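Local atomic coordinates of conserved exported protein (PDB entry 3CLW), a protein that is of unproven function but probably hydrolyses O-glycosidic bonds, as expected of a TIM-barrel enzyme related to glycoside hydrolase family 30. Residues A202-L207 and D249-S254; I229-D234 and A275-W280; G233-L238 and D290-I295; N269-V274 and K307-E312; S281-T286 and V338-H343. One frame throughout, in Å; residues are numbered along the deposited sequence.

Contacts 2 and 4 form the inner layer: both use strand 270-276, paired on one side with strand 226-232 and on the other with strand 307-310 in the barrel wall. Backbone hydrogen bonds dominate there, joined in contact 2 by a histidine-carboxylate pair and in contact 4 by an aromatic-sulfur cluster. Contacts 1, 3 and 5 lie in the outer layer of helices and loops, where side chains do the work: a bent lysine in contact 1, a methionine among isoleucines and an arginine in contact 3, and a water-linked arginine in contact 5. All five are largely buried. Contact 3 shares Gly233 and Asp234 with contact 2, and helix 285-300 links contacts 3 and 5.

Contact 1: A202-L207 and D249-S254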
# COMPACT_ATOMS: atom_id res chain seq x y z
N ALA A 202 -8.58 4.64 17.92
CA ALA A 202 -7.55 4.94 18.91
C ALA A 202 -7.21 6.42 18.90
O ALA A 202 -7.25 7.05 17.85
CB ALA A 202 -6.26 4.07 18.69
N THR A 203 -6.85 6.96 20.07
CA THR A 203 -6.47 8.36 20.20
C THR A 203 -4.95 8.52 20.01
O THR A 203 -4.21 7.53 20.00
CB THR A 203 -6.85 8.95 21.58
OG1 THR A 203 -5.98 8.41 22.57
CG2 THR A 203 -8.32 8.64 21.96
N LYS A 204 -4.49 9.76 19.85
CA LYS A 204 -3.06 10.00 19.74
C LYS A 204 -2.34 9.56 21.02
O LYS A 204 -1.22 9.06 20.95
CB LYS A 204 -2.72 11.43 19.37
CG LYS A 204 -3.20 11.82 17.99
CD LYS A 204 -2.69 13.18 17.60
CE LYS A 204 -3.42 14.35 18.30
NZ LYS A 204 -4.87 14.30 18.03
N ALA A 205 -3.00 9.71 22.17
CA ALA A 205 -2.42 9.20 23.41
C ALA A 205 -2.22 7.69 23.33
O ALA A 205 -1.19 7.17 23.76
CB ALA A 205 -3.24 9.60 24.65
N ASP A 206 -3.20 6.98 22.77
CA ASP A 206 -3.10 5.54 22.54
C ASP A 206 -1.93 5.21 21.61
O ASP A 206 -1.10 4.37 21.91
CB ASP A 206 -4.42 5.01 21.98
CG ASP A 206 -5.61 5.25 22.92
OD1 ASP A 206 -5.43 5.24 24.17
OD2 ASP A 206 -6.74 5.44 22.42
N LEU A 207 -1.86 5.93 20.50
CA LEU A 207 -0.85 5.72 19.50
C LEU A 207 0.54 5.93 20.07
O LEU A 207 1.47 5.15 19.80
CB LEU A 207 -1.09 6.65 18.30
CG LEU A 207 -2.33 6.30 17.47
CD1 LEU A 207 -2.58 7.34 16.39
CD2 LEU A 207 -2.24 4.89 16.85
N ASP A 249 -6.66 13.29 14.88
CA ASP A 249 -6.31 14.17 13.79
C ASP A 249 -5.02 14.89 14.15
O ASP A 249 -4.35 14.53 15.14
CB ASP A 249 -7.44 15.17 13.47
CG ASP A 249 -7.67 16.19 14.59
OD1 ASP A 249 -8.44 17.15 14.35
OD2 ASP A 249 -7.09 16.04 15.71
N ASP A 250 -4.66 15.87 13.34
CA ASP A 250 -3.45 16.68 13.57
C ASP A 250 -2.18 15.85 13.72
O ASP A 250 -1.25 16.24 14.46
CB ASP A 250 -3.66 17.61 14.78
CG ASP A 250 -2.62 18.70 14.86
OD1 ASP A 250 -2.29 19.25 13.79
OD2 ASP A 250 -2.11 18.98 15.98
N ILE A 251 -2.15 14.70 13.03
CA ILE A 251 -1.04 13.74 13.14
C ILE A 251 0.33 14.37 12.85
O ILE A 251 1.27 14.20 13.63
CB ILE A 251 -1.25 12.47 12.23
CG1 ILE A 251 -2.49 11.66 12.69
CG2 ILE A 251 0.02 11.62 12.15
CD1 ILE A 251 -2.43 11.06 14.11
N ILE A 252 0.46 15.09 11.75
CA ILE A 252 1.76 15.63 11.41
C ILE A 252 2.35 16.51 12.54
O ILE A 252 3.46 16.25 13.00
CB ILE A 252 1.78 16.34 10.03
CG1 ILE A 252 1.47 15.31 8.91
CG2 ILE A 252 3.12 17.03 9.82
CD1 ILE A 252 1.17 15.90 7.51
N HIS A 253 1.61 17.52 12.99
CA HIS A 253 2.17 18.50 13.93
C HIS A 253 2.26 17.95 15.34
O HIS A 253 3.24 18.22 16.06
CB HIS A 253 1.43 19.84 13.89
CG HIS A 253 1.80 20.70 12.73
ND1 HIS A 253 2.87 21.56 12.74
CD2 HIS A 253 1.26 20.80 11.49
CE1 HIS A 253 2.96 22.19 11.59
NE2 HIS A 253 1.99 21.74 10.80
N SER A 254 1.26 17.18 15.72
CA SER A 254 1.18 16.67 17.08
C SER A 254 2.14 15.51 17.34
O SER A 254 2.63 15.37 18.45
CB SER A 254 -0.25 16.25 17.37
OG SER A 254 -0.32 15.67 18.65
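Asp249 takes the end of Lys204 mainly through its backbone: Lys204 NZ donates to Asp249 O at 2.9 Å, coming from above the carbonyl plane at a C=O...N angle of 135°. The carboxylate adds a long salt bridge, with Asp249 OD2 3.7 Å from Lys204 NZ, while Asp249 OD1 turns to the backbone of Ile241. Asp250 holds the N-cap position of helix 251-256 without a side-chain capping bond; its carbonyl accepts from Ser254 N in the first helical turn. Ile251 brings CD1 to within 4.0 Å of Lys204 CG, the two side chains lying at a slant. The same methyl reaches Leu207 CD1 at 4.4 Å, and both residues pack onto Pro230 of strand 226-232. These are outer elements of the TIM barrel: helices 204-221 and 251-256 sit beside each other on the outside of the strand wall. Helix 204-221 begins with a capping box, in which Asp206 N donates to Thr203 OG1 (3.1 Å) and Thr203 N donates to Asp206 OD2 (2.8 Å). Ser254, one turn beyond Asp250, flanks the lysine's aliphatic part, its OG 3.4 Å from Lys204 CE. Lys204 runs straight to CD and then kinks twice (chi3 -75°, chi4 -58°), folding its ammonium back to Asp249 while CD and CE stay against Ser254.

Contact 2: I229-D234 and A275-W280; sequences IPEVGD and AAHDYW
Glu231 and His277 meet with carboxylate and imidazole planes turned 68° against each other. His277 NE2 donates to Glu231 OE2 at 2.8 Å with the acceptor almost in the ring plane, on the anti side of the carboxylate. Glu231 gets there by a sharp bend at chi2 (-92°), which folds the carboxylate back beside the ring edge. Its own backbone lies over one imidazole face, with Glu231 O 3.5 Å above the plane near the rim. Strands 226-232 and 270-276 run parallel here as neighbours in the TIM-barrel wall. Ala275 N bonds to Ile229 O (3.0 Å) and His277 N to Val232 O (3.0 Å), with a weak bond from Glu231 N to Ala275 O between them. A beta bulge shifts the register by one between Pro230, which follows a cis peptide bond, and Val232. Val232 CG2 and Ala276 CB touch at 3.6 Å on the same sheet face. Past the strands, Gly233 O meets the edge of the Tyr279 ring and comes 3.3 Å from Tyr279 CB. Asp234 OD1 accepts from Lys236 N, and Asp234 OD2 lies 3.5 Å from Trp280 CB, near the indole plane. Glu231 OE1 makes a salt bridge to Arg69 and a hydrogen bond with Ser182 OG, OE2 also pairs with Ser311 OG, and His277 ND1 bonds to Glu186. With partners on both ring nitrogens and both carboxylate oxygens, the rotation of imidazole and carboxylate is largely fixed, in a buried polar network at the C-terminal strand ends, where TIM-barrel enzymes carry their active sites, so it may border one here.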
# COMPACT_ATOMS: atom_id res chain seq x y z
N ILE A 229 3.36 4.27 11.93
CA ILE A 229 2.05 4.81 12.30
C ILE A 229 1.75 5.96 11.35
O ILE A 229 2.64 6.41 10.67
CB ILE A 229 2.04 5.28 13.82
CG1 ILE A 229 3.10 6.36 14.05
CG2 ILE A 229 2.29 4.08 14.75
CD1 ILE A 229 2.81 7.30 15.18
N PRO A 230 0.52 6.51 11.36
CA PRO A 230 -0.69 6.06 12.07
C PRO A 230 -1.70 5.27 11.25
O PRO A 230 -2.70 4.81 11.82
CB PRO A 230 -1.31 7.37 12.53
CG PRO A 230 -0.95 8.33 11.40
CD PRO A 230 0.35 7.86 10.79
N GLU A 231 -1.49 5.13 9.94
CA GLU A 231 -2.45 4.39 9.09
C GLU A 231 -3.86 4.99 9.16
O GLU A 231 -4.87 4.25 9.17
CB GLU A 231 -2.51 2.90 9.46
CG GLU A 231 -1.17 2.21 9.52
CD GLU A 231 -0.75 1.56 8.19
OE1 GLU A 231 0.19 0.73 8.23
OE2 GLU A 231 -1.36 1.87 7.13
N VAL A 232 -3.93 6.32 9.21
CA VAL A 232 -5.24 6.99 9.18
C VAL A 232 -6.04 6.70 7.89
O VAL A 232 -5.48 6.69 6.79
CB VAL A 232 -5.17 8.54 9.49
CG1 VAL A 232 -4.96 8.80 11.03
CG2 VAL A 232 -4.13 9.25 8.66
N GLY A 233 -7.34 6.49 8.03
CA GLY A 233 -8.17 6.12 6.88
C GLY A 233 -8.33 7.17 5.81
O GLY A 233 -8.66 6.86 4.66
N ASP A 234 -8.10 8.42 6.18
CA ASP A 234 -8.30 9.57 5.31
C ASP A 234 -7.14 10.52 5.59
O ASP A 234 -6.82 10.78 6.77
CB ASP A 234 -9.67 10.23 5.60
CG ASP A 234 -10.08 11.29 4.56
OD1 ASP A 234 -9.23 12.08 4.11
OD2 ASP A 234 -11.28 11.35 4.21
N ALA A 275 2.38 7.20 7.77
CA ALA A 275 1.54 6.39 6.89
C ALA A 275 0.09 6.82 6.92
O ALA A 275 -0.51 6.89 7.99
CB ALA A 275 1.64 4.87 7.24
N ALA A 276 -0.46 7.09 5.75
CA ALA A 276 -1.89 7.34 5.62
C ALA A 276 -2.44 6.69 4.35
O ALA A 276 -1.68 6.38 3.42
CB ALA A 276 -2.21 8.85 5.62
N HIS A 277 -3.75 6.50 4.33
CA HIS A 277 -4.46 5.87 3.21
C HIS A 277 -5.03 6.89 2.26
O HIS A 277 -5.36 8.01 2.66
CB HIS A 277 -5.55 4.95 3.76
CG HIS A 277 -5.02 3.93 4.72
ND1 HIS A 277 -5.83 3.10 5.47
CD2 HIS A 277 -3.75 3.63 5.09
CE1 HIS A 277 -5.08 2.33 6.24
NE2 HIS A 277 -3.82 2.61 6.00
N ASP A 278 -5.11 6.51 0.99
CA ASP A 278 -5.61 7.36 -0.11
C ASP A 278 -7.13 7.53 -0.15
O ASP A 278 -7.64 8.34 -0.92
CB ASP A 278 -5.20 6.74 -1.44
CG ASP A 278 -3.73 6.89 -1.70
OD1 ASP A 278 -3.26 8.04 -1.85
OD2 ASP A 278 -3.05 5.85 -1.78
N TYR A 279 -7.85 6.74 0.64
CA TYR A 279 -9.31 6.77 0.61
C TYR A 279 -9.91 8.18 0.70
O TYR A 279 -9.40 9.02 1.42
CB TYR A 279 -9.86 5.90 1.74
CG TYR A 279 -9.46 4.43 1.63
CD1 TYR A 279 -9.98 3.62 0.61
CD2 TYR A 279 -8.59 3.86 2.56
CE1 TYR A 279 -9.64 2.27 0.50
CE2 TYR A 279 -8.24 2.50 2.46
CZ TYR A 279 -8.78 1.71 1.42
OH TYR A 279 -8.48 0.38 1.30
N TRP A 280 -11.00 8.41 -0.05
CA TRP A 280 -11.81 9.65 -0.02
C TRP A 280 -11.11 10.94 -0.43
O TRP A 280 -11.63 12.02 -0.21
CB TRP A 280 -12.54 9.83 1.31
CG TRP A 280 -13.00 8.55 1.86
CD1 TRP A 280 -12.56 7.95 3.00
CD2 TRP A 280 -13.96 7.65 1.26
NE1 TRP A 280 -13.19 6.73 3.17
CE2 TRP A 280 -14.05 6.52 2.11
CE3 TRP A 280 -14.75 7.70 0.10
CZ2 TRP A 280 -14.92 5.43 1.84
CZ3 TRP A 280 -15.61 6.61 -0.20
CH2 TRP A 280 -15.68 5.49 0.68

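Contact 3: G233-L238 and D290-I295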
# COMPACT_ATOMS: atom_id res chain seq x y z
N GLY A 233 -7.34 6.49 8.03
CA GLY A 233 -8.17 6.12 6.88
C GLY A 233 -8.33 7.17 5.81
O GLY A 233 -8.66 6.86 4.66
N ASP A 234 -8.10 8.42 6.18
CA ASP A 234 -8.30 9.57 5.31
C ASP A 234 -7.14 10.52 5.59
O ASP A 234 -6.82 10.78 6.77
CB ASP A 234 -9.67 10.23 5.60
CG ASP A 234 -10.08 11.29 4.56
OD1 ASP A 234 -9.23 12.08 4.11
OD2 ASP A 234 -11.28 11.35 4.21
N MET A 235 -6.50 11.03 4.53
CA MET A 235 -5.33 11.91 4.70
C MET A 235 -5.70 13.21 5.47
O MET A 235 -4.83 13.94 5.91
CB MET A 235 -4.69 12.23 3.34
CG MET A 235 -3.86 11.12 2.69
SD MET A 235 -3.73 11.28 0.87
CE MET A 235 -2.21 10.39 0.61
N LYS A 236 -6.99 13.49 5.65
CA LYS A 236 -7.41 14.75 6.30
C LYS A 236 -7.06 14.74 7.78
O LYS A 236 -6.78 15.77 8.35
CB LYS A 236 -8.90 15.08 6.09
CG LYS A 236 -9.84 14.24 6.91
CD LYS A 236 -11.29 14.50 6.58
CE LYS A 236 -12.16 13.51 7.34
NZ LYS A 236 -13.64 13.78 7.20
N TYR A 237 -7.00 13.54 8.36
CA TYR A 237 -6.58 13.37 9.75
C TYR A 237 -5.09 13.67 9.98
O TYR A 237 -4.63 13.67 11.11
CB TYR A 237 -6.93 11.97 10.22
CG TYR A 237 -8.42 11.77 10.35
CD1 TYR A 237 -9.10 12.19 11.50
CD2 TYR A 237 -9.15 11.16 9.32
CE1 TYR A 237 -10.48 12.01 11.61
CE2 TYR A 237 -10.51 10.97 9.44
CZ TYR A 237 -11.17 11.40 10.58
OH TYR A 237 -12.54 11.20 10.69
N LEU A 238 -4.34 13.91 8.92
CA LEU A 238 -2.95 14.31 9.07
C LEU A 238 -2.82 15.78 9.56
O LEU A 238 -1.76 16.19 10.03
CB LEU A 238 -2.18 14.09 7.77
CG LEU A 238 -1.99 12.62 7.34
CD1 LEU A 238 -1.15 12.52 6.13
CD2 LEU A 238 -1.41 11.74 8.47
N ASP A 290 -4.44 19.19 -4.04
CA ASP A 290 -4.32 20.08 -2.88
C ASP A 290 -3.90 19.35 -1.60
O ASP A 290 -2.92 19.73 -0.94
CB ASP A 290 -5.64 20.80 -2.59
CG ASP A 290 -5.96 21.90 -3.61
OD1 ASP A 290 -7.12 22.40 -3.56
OD2 ASP A 290 -5.09 22.26 -4.45
N ILE A 291 -4.65 18.30 -1.24
CA ILE A 291 -4.35 17.58 -0.00
C ILE A 291 -2.95 16.96 -0.01
O ILE A 291 -2.24 17.02 1.00
CB ILE A 291 -5.43 16.54 0.37
CG1 ILE A 291 -5.23 16.09 1.84
CG2 ILE A 291 -5.39 15.34 -0.57
CD1 ILE A 291 -6.46 15.58 2.49
N ARG A 292 -2.52 16.43 -1.16
CA ARG A 292 -1.21 15.81 -1.27
C ARG A 292 -0.06 16.83 -1.25
O ARG A 292 1.03 16.55 -0.71
CB ARG A 292 -1.15 14.90 -2.51
CG ARG A 292 -1.73 13.51 -2.26
CD ARG A 292 -2.33 12.87 -3.51
NE ARG A 292 -3.08 11.69 -3.10
CZ ARG A 292 -4.37 11.67 -2.77
NH1 ARG A 292 -5.10 12.78 -2.86
NH2 ARG A 292 -4.95 10.55 -2.36
N ASN A 293 -0.28 17.98 -1.88
CA ASN A 293 0.66 19.11 -1.74
C ASN A 293 0.77 19.57 -0.30
O ASN A 293 1.85 19.85 0.18
CB ASN A 293 0.23 20.29 -2.62
CG ASN A 293 0.77 20.18 -4.04
OD1 ASN A 293 1.87 19.65 -4.26
ND2 ASN A 293 0.02 20.72 -5.01
N ARG A 294 -0.35 19.60 0.40
CA ARG A 294 -0.34 19.99 1.80
C ARG A 294 0.51 19.06 2.67
O ARG A 294 1.25 19.53 3.55
CB ARG A 294 -1.76 20.08 2.35
CG ARG A 294 -1.82 21.00 3.56
CD ARG A 294 -3.18 21.04 4.14
NE ARG A 294 -3.15 21.65 5.46
CZ ARG A 294 -4.20 21.74 6.27
NH1 ARG A 294 -5.38 21.29 5.88
NH2 ARG A 294 -4.06 22.32 7.46
N ILE A 295 0.44 17.75 2.38
CA ILE A 295 1.21 16.76 3.11
C ILE A 295 2.68 17.09 3.04
O ILE A 295 3.35 17.20 4.07
CB ILE A 295 0.98 15.30 2.57
CG1 ILE A 295 -0.50 14.86 2.77
CG2 ILE A 295 1.96 14.34 3.23
CD1 ILE A 295 -0.80 13.46 2.23
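Met235 is the main bump, wedged against Ile291, Arg292 and Ile295 on one side of helix 285-300. Its CB meets Ile291 CD1 at 3.9 Å, and its extended chain continues to CE, which lies 3.7 Å from Ile295 CD1. Farther along the chain than CB, the sulfur rests on the flat arginine: Met235 SD stands over one face of the Arg292 guanidinium, toward its rim and 3.5 Å from NH2. The methionine crosses the arginine at about a right angle. From the helix side, Ile291 pushes its CD1 against the backbone of the short 3-10 turn, 3.8 Å from Lys236 N; CG1 trans to the backbone N (chi1 -166°) directs the methyl there. One helical turn on, the Ile295 tip fits into the angle formed by Met235 and Leu238, with its CD1 4.0 Å from Leu238 CD1. Phe308 of strand 307-310 lies under this group and touches Met235, Leu238 and Ile295. The turn bearing Met235 is shaped by an Asx turn, in which Lys236 N donates to Asp234 OD1 at 3.1 Å. Arg292 is fixed in place by salt bridges to Asp345 and Asp278, and by hydrogen bonds from NH1 to Ser281 and Leu288. This is the layering of a TIM barrel: a loop leaving the C-terminal end of strand 226-232 packs between the strand wall and the outer helix 285-300.

Contact 4: N269-V274 and K307-E312; sequences NLFNCV and KFWASE
Phe271 drives its ring edge into the face of Trp309, a T-shaped pair with centroids 5.0 Å apart and planes at 70°. The setting is a TIM-barrel wall: strands 270-276 and 307-310, joined through helix 285-300, pair in parallel from Cys273 onward, and Phe271 reaches Trp309 from before the corner at Asn272, an inverse gamma turn. Phe271 CE2 lies 3.4 Å from Trp309 CZ2, over the benzene part of the indole. Cys273 SG sits over the five-membered ring, 3.6 Å from its centroid, in a sulfur-aromatic contact; the thiol is trans to its backbone N (chi1 -179°), which carries it out over the indole. Tyr180 adds a ring against both Phe271 and Trp309. Val274 and Phe308 point to the other sheet face, toward helix 285-300. Three backbone bonds join the strands: Lys307 N to Asn272 O, Val274 N to Lys307 O, and Trp309 N to Val274 O, the last at 2.9 Å. At the polar edge, Lys307 stretches away to salt bridges with Asp20 and Glu18, and Trp309 NE1 also bonds to Asp20. Asn272 bonds to Thr306 and His304. Lys307 O is also approached by Cys273 CA, a C-H...O contact of 3.1 Å.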
# COMPACT_ATOMS: atom_id res chain seq x y z
N ASN A 269 13.34 3.43 17.72
CA ASN A 269 12.89 2.35 16.82
C ASN A 269 11.71 2.74 15.96
O ASN A 269 11.12 1.88 15.28
CB ASN A 269 12.63 1.06 17.60
CG ASN A 269 13.87 0.53 18.25
OD1 ASN A 269 14.89 0.35 17.59
ND2 ASN A 269 13.80 0.27 19.56
N LEU A 270 11.37 4.03 15.99
CA LEU A 270 10.35 4.58 15.10
C LEU A 270 10.88 4.58 13.68
O LEU A 270 12.01 5.01 13.44
CB LEU A 270 10.01 6.02 15.48
CG LEU A 270 8.88 6.69 14.67
CD1 LEU A 270 7.47 6.28 15.12
CD2 LEU A 270 9.04 8.25 14.67
N PHE A 271 10.07 4.08 12.75
CA PHE A 271 10.32 4.34 11.35
C PHE A 271 9.94 5.79 11.08
O PHE A 271 8.78 6.18 11.29
CB PHE A 271 9.49 3.39 10.49
CG PHE A 271 9.70 3.59 9.01
CD1 PHE A 271 10.96 3.94 8.50
CD2 PHE A 271 8.65 3.35 8.12
CE1 PHE A 271 11.15 4.09 7.13
CE2 PHE A 271 8.84 3.52 6.74
CZ PHE A 271 10.08 3.91 6.26
N ASN A 272 10.91 6.58 10.60
CA ASN A 272 10.72 8.01 10.45
C ASN A 272 9.96 8.32 9.17
O ASN A 272 10.53 8.71 8.14
CB ASN A 272 12.09 8.75 10.51
CG ASN A 272 11.95 10.28 10.38
OD1 ASN A 272 10.97 10.87 10.84
ND2 ASN A 272 12.94 10.90 9.76
N CYS A 273 8.64 8.19 9.28
CA CYS A 273 7.73 8.10 8.15
C CYS A 273 6.32 8.15 8.71
O CYS A 273 6.02 7.55 9.75
CB CYS A 273 7.93 6.77 7.39
SG CYS A 273 6.90 6.53 5.94
N VAL A 274 5.45 8.87 8.03
CA VAL A 274 4.02 8.93 8.35
C VAL A 274 3.26 8.08 7.31
O VAL A 274 3.48 8.24 6.10
CB VAL A 274 3.54 10.40 8.29
CG1 VAL A 274 2.02 10.53 8.50
CG2 VAL A 274 4.30 11.26 9.26
N LYS A 307 9.79 10.68 6.04
CA LYS A 307 9.14 10.13 4.84
C LYS A 307 7.59 10.12 4.92
O LYS A 307 6.99 10.22 6.00
CB LYS A 307 9.67 8.73 4.56
CG LYS A 307 11.10 8.67 4.03
CD LYS A 307 11.56 7.26 3.96
CE LYS A 307 12.88 7.17 3.23
NZ LYS A 307 13.35 5.76 3.09
N PHE A 308 6.98 10.00 3.75
CA PHE A 308 5.57 9.65 3.68
C PHE A 308 5.36 8.29 2.95
O PHE A 308 6.06 8.00 1.99
CB PHE A 308 4.77 10.77 2.98
CG PHE A 308 3.30 10.46 2.89
CD1 PHE A 308 2.52 10.51 4.03
CD2 PHE A 308 2.73 10.08 1.69
CE1 PHE A 308 1.17 10.21 3.97
CE2 PHE A 308 1.40 9.76 1.61
CZ PHE A 308 0.61 9.82 2.75
N TRP A 309 4.41 7.49 3.43
CA TRP A 309 3.97 6.24 2.77
C TRP A 309 2.45 6.30 2.59
O TRP A 309 1.68 6.54 3.55
CB TRP A 309 4.30 5.00 3.61
CG TRP A 309 5.69 4.42 3.46
CD1 TRP A 309 6.82 5.06 2.97
CD2 TRP A 309 6.12 3.10 3.85
NE1 TRP A 309 7.90 4.21 3.02
CE2 TRP A 309 7.50 3.01 3.55
CE3 TRP A 309 5.46 1.97 4.41
CZ2 TRP A 309 8.24 1.86 3.80
CZ3 TRP A 309 6.22 0.82 4.67
CH2 TRP A 309 7.58 0.78 4.35
N ALA A 310 2.01 6.10 1.35
CA ALA A 310 0.59 5.84 1.09
C ALA A 310 0.43 4.33 1.34
O ALA A 310 1.03 3.49 0.65
CB ALA A 310 0.20 6.30 -0.33
N SER A 311 -0.29 3.96 2.39
CA SER A 311 -0.15 2.60 2.91
C SER A 311 -1.38 1.70 2.76
O SER A 311 -1.37 0.56 3.22
CB SER A 311 0.30 2.63 4.37
OG SER A 311 -0.65 3.39 5.13
N GLU A 312 -2.43 2.22 2.14
CA GLU A 312 -3.61 1.40 1.82
C GLU A 312 -4.51 2.12 0.87
O GLU A 312 -4.81 3.28 1.06
CB GLU A 312 -4.41 1.02 3.07
CG GLU A 312 -5.37 -0.16 2.83
CD GLU A 312 -6.38 -0.35 3.94
OE1 GLU A 312 -6.00 -0.61 5.10
OE2 GLU A 312 -7.58 -0.27 3.64

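Contact 5: S281-T286 and V338-H343; sequences SAYPAT and VARIIH
Arg340 reaches from helix 328-347 toward Ala282, Tyr283 and Ala285 just ahead of and at the start of helix 285-300. Its CB points at the other segment, and CG continues outward, trans to the backbone N (chi1 174°). The chain stays extended through CD, then bends at chi3 (72°) to bring the guanidinium to the loop. NE donates to a water at 2.9 Å, and that water, lying in the guanidinium plane, donates in turn to Ala282 O at 2.8 Å, linking side chain and backbone. NH1 comes 4.3 Å from Ala285 CB and is hydrogen-bonded to Ala424 O. NH2 approaches the Tyr283 ring at its edge, 4.4 Å from Tyr283 CD1, and forms a salt bridge with Glu321. The direct apolar touch belongs to the next residue: Ile341 CD1 presses against Ala282 CB at 3.5 Å. The loop also carries a cis peptide before Pro284, whose CB lies over the centre of one face of the Tyr283 ring. Ile341 also touches Trp354 of strand 353-356 and Arg340 touches Met428 of strand 427-433, while Val338, Ala339 and Ile342 meet helix 391-400, so helix 328-347 sits among all three.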
# COMPACT_ATOMS: atom_id res chain seq x y z
N SER A 281 -9.95 10.83 -1.05
CA SER A 281 -9.21 12.02 -1.41
C SER A 281 -8.69 11.91 -2.84
O SER A 281 -7.86 12.72 -3.26
CB SER A 281 -8.07 12.29 -0.40
OG SER A 281 -7.06 11.28 -0.42
N ALA A 282 -9.16 10.91 -3.58
CA ALA A 282 -8.66 10.67 -4.95
C ALA A 282 -9.50 11.32 -6.03
O ALA A 282 -9.15 11.26 -7.21
CB ALA A 282 -8.50 9.18 -5.22
N TYR A 283 -10.60 11.95 -5.62
CA TYR A 283 -11.56 12.62 -6.49
C TYR A 283 -12.31 13.66 -5.67
O TYR A 283 -12.62 13.39 -4.51
CB TYR A 283 -12.55 11.60 -7.05
CG TYR A 283 -13.56 12.15 -8.04
CD1 TYR A 283 -13.28 12.18 -9.40
CD2 TYR A 283 -14.79 12.65 -7.60
CE1 TYR A 283 -14.18 12.67 -10.31
CE2 TYR A 283 -15.71 13.16 -8.51
CZ TYR A 283 -15.39 13.16 -9.87
OH TYR A 283 -16.29 13.64 -10.81
N PRO A 284 -12.59 14.86 -6.25
CA PRO A 284 -12.17 15.29 -7.58
C PRO A 284 -10.71 15.72 -7.61
O PRO A 284 -10.06 15.73 -6.56
CB PRO A 284 -13.10 16.48 -7.89
CG PRO A 284 -13.41 17.05 -6.57
CD PRO A 284 -13.44 15.88 -5.60
N ALA A 285 -10.22 16.05 -8.80
CA ALA A 285 -8.81 16.39 -8.99
C ALA A 285 -8.31 17.54 -8.13
O ALA A 285 -7.13 17.58 -7.75
CB ALA A 285 -8.50 16.66 -10.47
N THR A 286 -9.19 18.50 -7.84
CA THR A 286 -8.78 19.63 -6.98
C THR A 286 -8.39 19.11 -5.58
O THR A 286 -7.32 19.45 -5.05
CB THR A 286 -9.83 20.78 -6.92
OG1 THR A 286 -11.06 20.30 -6.36
CG2 THR A 286 -10.11 21.30 -8.29
N VAL A 338 -6.32 4.88 -10.77
CA VAL A 338 -5.42 4.50 -9.70
C VAL A 338 -4.02 4.92 -10.04
O VAL A 338 -3.31 5.39 -9.19
CB VAL A 338 -5.49 2.99 -9.35
CG1 VAL A 338 -4.53 2.65 -8.24
CG2 VAL A 338 -6.89 2.60 -8.93
N ALA A 339 -3.61 4.77 -11.30
CA ALA A 339 -2.30 5.27 -11.72
C ALA A 339 -2.14 6.77 -11.42
O ALA A 339 -1.06 7.24 -11.17
CB ALA A 339 -2.06 4.98 -13.18
N ARG A 340 -3.24 7.52 -11.47
CA ARG A 340 -3.24 8.95 -11.15
C ARG A 340 -3.02 9.20 -9.65
O ARG A 340 -2.24 10.09 -9.27
CB ARG A 340 -4.56 9.60 -11.60
CG ARG A 340 -4.69 11.07 -11.16
CD ARG A 340 -5.82 11.79 -11.88
NE ARG A 340 -7.11 11.33 -11.41
CZ ARG A 340 -8.25 11.91 -11.76
NH1 ARG A 340 -8.24 12.95 -12.59
NH2 ARG A 340 -9.40 11.45 -11.28
N ILE A 341 -3.67 8.39 -8.81
CA ILE A 341 -3.36 8.43 -7.40
C ILE A 341 -1.87 8.18 -7.18
O ILE A 341 -1.22 8.93 -6.44
CB ILE A 341 -4.16 7.42 -6.57
CG1 ILE A 341 -5.65 7.66 -6.70
CG2 ILE A 341 -3.76 7.54 -5.08
CD1 ILE A 341 -6.51 6.48 -6.31
N ILE A 342 -1.33 7.15 -7.85
CA ILE A 342 0.07 6.81 -7.66
C ILE A 342 0.98 7.99 -8.02
O ILE A 342 1.85 8.38 -7.21
CB ILE A 342 0.50 5.52 -8.40
CG1 ILE A 342 -0.20 4.30 -7.79
CG2 ILE A 342 2.05 5.33 -8.35
CD1 ILE A 342 -0.06 2.97 -8.57
N HIS A 343 0.78 8.54 -9.22
CA HIS A 343 1.61 9.62 -9.70
C HIS A 343 1.64 10.82 -8.74
O HIS A 343 2.69 11.37 -8.44
CB HIS A 343 1.14 10.08 -11.06
CG HIS A 343 1.79 11.35 -11.51
ND1 HIS A 343 3.00 11.37 -12.18
CD2 HIS A 343 1.42 12.64 -11.36
CE1 HIS A 343 3.33 12.62 -12.43
NE2 HIS A 343 2.39 13.41 -11.94
O HOH W 1 -7.81 9.70 -9.17